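Local coordinates for protein BpsB (PgaB), Poly-beta-1,6-N-acetyl-D-glucosamine N-deacetylase (Bordetella bronchiseptica RB50, PDB 5BU6) that removes acetyl groups from the biofilm exopolysaccharide poly-beta-1,6-N-acetyl-D-glucosamine, as a metal-binding member of carbohydrate esterase family 4, at residues P5-D9 with G10-R14; G223-R227 with D228-V232. The protein carries 5 engineered substitutions. All coordinates share one frame; numbering follows the deposited sequence.

Contact 1: P5-D9 with G10-R14; sequences PDPDD and GLTFR
Asp9 places CG between its own backbone N and carbonyl carbon (chi1 49°), which brings the carboxylate to the N-H groups of Leu11 and Thr12, while Thr12 sets OG1 beside its backbone N (chi1 -64°), which brings the hydroxyl to the same acid as the N-H. Asp9 OD1 takes two backbone bonds: Leu11 N, at 2.9 Å, comes from above the carboxylate plane, and Thr12 N, at 2.8 Å, arrives on the syn side from that same face. The second oxygen, Asp9 OD2, receives Thr12 OG1 at 2.8 Å through its syn lone pair. Three donors thus fix the rotation of one carboxylate and would probably favour its charged form. Water 3 lies beside this network, 2.7 Å from Thr12 O, and Gly10 N donates to water 2 at 3.0 Å. Gly10 itself turns the chain with a positive phi. Further out, Arg14, bent at chi2, meets Asp6 side-on: NE bonds OD2 at 3.0 Å and NH1 reaches OD1 at 3.3 Å. Both oxygens use syn lone pairs, and the carboxylate and guanidinium planes lie only 8° apart, a nearly flat bidentate salt bridge. The backbone of Arg14 pairs with Pro77 and Leu79, and Phe13 is bonded to Asn249. The Asp9 OD1 to Leu11 N bond defines an Asx turn, here reversing the N-terminal segment just before strand 14-20 of the parallel sheet.

Contact 2: G223-R227 with D228-V232; sequences GAHNR and DTDQV
Helix 227-235 starts here, and Asn226 at its N-cap position bonds across to Thr229 in the first turn. Asn226 OD1 accepts from Thr229 N at 3.0 Å, with the donor tilted from the carbonyl plane. In return, Asn226 N donates to Thr229 OG1 at 2.9 Å in a fairly straight bond (167°). Both side chains put the bonding branch between backbone N and carbonyl carbon (chi1 54° for Asn226, 69° for Thr229), so each can fold back on the other's backbone. These reciprocal bonds make a capping box, which satisfies an N-H that the helix has no earlier carbonyl to receive. Thr229 CG2 packs alongside the amide, 3.5 Å from Asn226 OD1, and Tyr192 OH holds the far end of that amide through ND2. Regular helical bonding follows: Asp230 N reaches Asn226 O at 3.0 Å, and Gln231 N reaches Arg227 O at 3.1 Å. On the flank, the CD2 edge of the His225 ring meets the Asp230 carboxylate near the ring plane, CD2 to OD1 3.1 Å. Gln257 bridges the pair: Gln257 OE1 accepts from His225 NE2, and Gln257 NE2 bonds Asp230 OD2, while Trp220 stacks on the imidazole. Arg193 of helix 189-211 forms a salt bridge with Asp228 OD1 and also hydrogen-bonds Gln231 OE1, joining the two helices.

From the N terminus, contact 1 comes first: it closes the turn at 5-14 and delivers the chain into strand 14-20, which runs parallel to strands 77-83 and 261-266. Contact 2 opens only after contact 1 has closed, in the loop following strand 217-219, and starts helix 227-235. Both are local; they neither nest nor cross, and their nearest atoms are about 14 Å apart. The chain between strands 240-242 and 261-266 visits both, with Asn249 bonded near contact 1 and Gln257 bonded at contact 2. Contact 1 lies at the entry to an inner strand of the parallel sheet, whereas contact 2 joins helix 227-235 to helix 189-211.

Contact 1: P5-D9 with G10-R14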
loop_
_atom_site.group_PDB
_atom_site.type_symbol
_atom_site.label_atom_id
_atom_site.label_comp_id
_atom_site.label_asym_id
_atom_site.label_seq_id
_atom_site.Cartn_x
_atom_site.Cartn_y
_atom_site.Cartn_z
ATOM N N PRO A 5 25.503 8.793 -5.301
ATOM C CA PRO A 5 24.098 8.481 -5.006
ATOM C C PRO A 5 23.104 9.143 -5.976
ATOM O O PRO A 5 23.509 9.590 -7.052
ATOM C CB PRO A 5 23.930 9.013 -3.584
ATOM C CG PRO A 5 25.265 8.755 -2.960
ATOM C CD PRO A 5 26.292 8.966 -4.065
ATOM N N ASP A 6 21.825 9.186 -5.597
ATOM C CA ASP A 6 20.750 9.656 -6.480
ATOM C C ASP A 6 20.994 11.065 -7.030
ATOM O O ASP A 6 21.478 11.939 -6.313
ATOM C CB ASP A 6 19.400 9.634 -5.745
ATOM C CG ASP A 6 18.989 8.238 -5.288
ATOM O OD1 ASP A 6 19.681 7.254 -5.618
ATOM O OD2 ASP A 6 17.955 8.125 -4.601
ATOM N N PRO A 7 20.649 11.288 -8.312
ATOM C CA PRO A 7 20.794 12.610 -8.937
ATOM C C PRO A 7 19.792 13.611 -8.367
ATOM O O PRO A 7 18.626 13.257 -8.188
ATOM C CB PRO A 7 20.512 12.331 -10.418
ATOM C CG PRO A 7 19.604 11.141 -10.401
ATOM C CD PRO A 7 20.063 10.300 -9.236
ATOM N N ASP A 8 20.230 14.834 -8.074
ATOM C CA ASP A 8 19.324 15.826 -7.497
ATOM C C ASP A 8 18.775 16.745 -8.578
ATOM O O ASP A 8 19.358 17.774 -8.900
ATOM C CB ASP A 8 20.018 16.639 -6.409
ATOM C CG ASP A 8 19.031 17.333 -5.496
ATOM O OD1 ASP A 8 18.462 16.648 -4.611
ATOM O OD2 ASP A 8 18.815 18.553 -5.673
ATOM N N ASP A 9 17.623 16.361 -9.108
ATOM C CA ASP A 9 17.113 16.891 -10.364
ATOM C C ASP A 9 15.680 17.394 -10.234
ATOM O O ASP A 9 15.025 17.677 -11.230
ATOM C CB ASP A 9 17.174 15.804 -11.436
ATOM C CG ASP A 9 16.571 14.482 -10.951
ATOM O OD1 ASP A 9 15.882 14.489 -9.898
ATOM O OD2 ASP A 9 16.788 13.444 -11.614
ATOM N N GLY A 10 15.189 17.464 -9.001
ATOM C CA GLY A 10 13.813 17.865 -8.743
ATOM C C GLY A 10 12.764 16.873 -9.226
ATOM O O GLY A 10 11.574 17.186 -9.217
ATOM N N LEU A 11 13.201 15.684 -9.640
ATOM C CA LEU A 11 12.303 14.649 -10.174
ATOM C C LEU A 11 12.468 13.258 -9.550
ATOM O O LEU A 11 11.493 12.527 -9.404
ATOM C CB LEU A 11 12.506 14.498 -11.674
ATOM C CG LEU A 11 12.141 15.724 -12.511
ATOM C CD1 LEU A 11 12.695 15.574 -13.904
ATOM C CD2 LEU A 11 10.634 15.903 -12.535
ATOM N N THR A 12 13.707 12.883 -9.238
ATOM C CA THR A 12 13.990 11.534 -8.759
ATOM C C THR A 12 13.645 11.448 -7.285
ATOM O O THR A 12 14.033 12.305 -6.509
ATOM C CB THR A 12 15.458 11.152 -9.011
ATOM O OG1 THR A 12 15.691 11.112 -10.421
ATOM C CG2 THR A 12 15.786 9.781 -8.437
ATOM N N PHE A 13 12.883 10.426 -6.901
ATOM C CA PHE A 13 12.492 10.293 -5.499
ATOM C C PHE A 13 12.590 8.853 -4.980
ATOM O O PHE A 13 12.609 7.887 -5.762
ATOM C CB PHE A 13 11.077 10.836 -5.292
ATOM C CG PHE A 13 10.017 10.086 -6.048
ATOM C CD1 PHE A 13 9.733 10.401 -7.377
ATOM C CD2 PHE A 13 9.288 9.070 -5.431
ATOM C CE1 PHE A 13 8.759 9.718 -8.073
ATOM C CE2 PHE A 13 8.303 8.377 -6.134
ATOM C CZ PHE A 13 8.029 8.710 -7.446
ATOM N N ARG A 14 12.694 8.723 -3.663
ATOM C CA ARG A 14 12.653 7.410 -3.023
ATOM C C ARG A 14 11.299 7.225 -2.332
ATOM O O ARG A 14 10.612 8.200 -2.040
ATOM C CB ARG A 14 13.817 7.263 -2.032
ATOM C CG ARG A 14 15.192 7.107 -2.696
ATOM C CD ARG A 14 15.447 5.672 -3.119
ATOM N NE ARG A 14 16.748 5.519 -3.762
ATOM C CZ ARG A 14 17.337 4.353 -4.022
ATOM N NH1 ARG A 14 18.515 4.342 -4.617
ATOM N NH2 ARG A 14 16.753 3.204 -3.691
HETATM O O HOH W 1 17.379 12.612 -5.580
HETATM O O HOH W 2 15.317 16.921 -6.069
HETATM O O HOH W 3 15.921 14.188 -6.785
#

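Contact 2: G223-R227 with D228-V232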
loop_
_atom_site.group_PDB
_atom_site.type_symbol
_atom_site.label_atom_id
_atom_site.label_comp_id
_atom_site.label_asym_id
_atom_site.label_seq_id
_atom_site.Cartn_x
_atom_site.Cartn_y
_atom_site.Cartn_z
ATOM N N GLY A 223 3.527 -6.692 -3.328
ATOM C CA GLY A 223 4.139 -6.228 -4.566
ATOM C C GLY A 223 3.717 -7.027 -5.792
ATOM O O GLY A 223 4.399 -7.011 -6.824
ATOM N N ALA A 224 2.591 -7.735 -5.691
ATOM C CA ALA A 224 2.192 -8.657 -6.754
ATOM C C ALA A 224 1.299 -7.990 -7.794
ATOM O O ALA A 224 0.186 -7.547 -7.504
ATOM C CB ALA A 224 1.503 -9.861 -6.181
ATOM N N HIS A 225 1.807 -7.928 -9.019
ATOM C CA HIS A 225 1.079 -7.299 -10.106
ATOM C C HIS A 225 1.686 -7.772 -11.415
ATOM O O HIS A 225 2.783 -8.347 -11.435
ATOM C CB HIS A 225 1.134 -5.768 -9.980
ATOM C CG HIS A 225 2.451 -5.181 -10.378
ATOM N ND1 HIS A 225 3.624 -5.455 -9.707
ATOM C CD2 HIS A 225 2.787 -4.363 -11.402
ATOM C CE1 HIS A 225 4.626 -4.827 -10.295
ATOM N NE2 HIS A 225 4.146 -4.159 -11.329
ATOM N N ASN A 226 0.968 -7.563 -12.508
ATOM C CA ASN A 226 1.478 -7.944 -13.816
ATOM C C ASN A 226 0.844 -7.077 -14.887
ATOM O O ASN A 226 0.168 -6.098 -14.577
ATOM C CB ASN A 226 1.229 -9.433 -14.098
ATOM C CG ASN A 226 -0.234 -9.835 -13.928
ATOM O OD1 ASN A 226 -1.144 -9.152 -14.397
ATOM N ND2 ASN A 226 -0.461 -10.963 -13.257
ATOM N N ARG A 227 1.071 -7.439 -16.141
ATOM C CA ARG A 227 0.524 -6.708 -17.273
ATOM C C ARG A 227 -0.993 -6.559 -17.168
ATOM O O ARG A 227 -1.541 -5.474 -17.380
ATOM C CB ARG A 227 0.893 -7.426 -18.574
ATOM C CG ARG A 227 1.436 -6.519 -19.650
ATOM C CD ARG A 227 0.350 -5.596 -20.157
ATOM N NE ARG A 227 0.829 -4.706 -21.207
ATOM C CZ ARG A 227 0.043 -3.902 -21.914
ATOM N NH1 ARG A 227 -1.263 -3.879 -21.682
ATOM N NH2 ARG A 227 0.561 -3.122 -22.852
ATOM N N ASP A 228 -1.667 -7.658 -16.845
ATOM C CA ASP A 228 -3.127 -7.658 -16.769
ATOM C C ASP A 228 -3.648 -6.774 -15.630
ATOM O O ASP A 228 -4.620 -6.045 -15.808
ATOM C CB ASP A 228 -3.655 -9.085 -16.610
ATOM C CG ASP A 228 -3.437 -9.932 -17.862
ATOM O OD1 ASP A 228 -3.602 -9.403 -18.984
ATOM O OD2 ASP A 228 -3.096 -11.129 -17.721
ATOM N N THR A 229 -3.013 -6.833 -14.460
ATOM C CA THR A 229 -3.502 -6.033 -13.352
ATOM C C THR A 229 -3.228 -4.549 -13.583
ATOM O O THR A 229 -4.008 -3.713 -13.149
ATOM C CB THR A 229 -2.892 -6.461 -11.991
ATOM O OG1 THR A 229 -1.501 -6.140 -11.952
ATOM C CG2 THR A 229 -3.062 -7.944 -11.772
ATOM N N ASP A 230 -2.132 -4.219 -14.259
ATOM C CA ASP A 230 -1.824 -2.813 -14.511
ATOM C C ASP A 230 -2.829 -2.227 -15.497
ATOM O O ASP A 230 -3.265 -1.087 -15.355
ATOM C CB ASP A 230 -0.395 -2.652 -15.024
ATOM C CG ASP A 230 0.644 -3.014 -13.957
ATOM O OD1 ASP A 230 0.269 -3.063 -12.766
ATOM O OD2 ASP A 230 1.816 -3.260 -14.302
ATOM N N GLN A 231 -3.218 -3.028 -16.476
ATOM C CA GLN A 231 -4.183 -2.589 -17.479
ATOM C C GLN A 231 -5.555 -2.372 -16.848
ATOM O O GLN A 231 -6.247 -1.401 -17.129
ATOM C CB GLN A 231 -4.272 -3.617 -18.598
ATOM C CG GLN A 231 -5.173 -3.199 -19.732
ATOM C CD GLN A 231 -5.354 -4.315 -20.739
ATOM O OE1 GLN A 231 -4.475 -5.168 -20.898
ATOM N NE2 GLN A 231 -6.499 -4.329 -21.415
ATOM N N VAL A 232 -5.932 -3.290 -15.973
ATOM C CA VAL A 232 -7.201 -3.222 -15.286
ATOM C C VAL A 232 -7.237 -2.051 -14.289
ATOM O O VAL A 232 -8.246 -1.369 -14.160
ATOM C CB VAL A 232 -7.475 -4.563 -14.567
ATOM C CG1 VAL A 232 -8.332 -4.362 -13.377
ATOM C CG2 VAL A 232 -8.082 -5.565 -15.535
#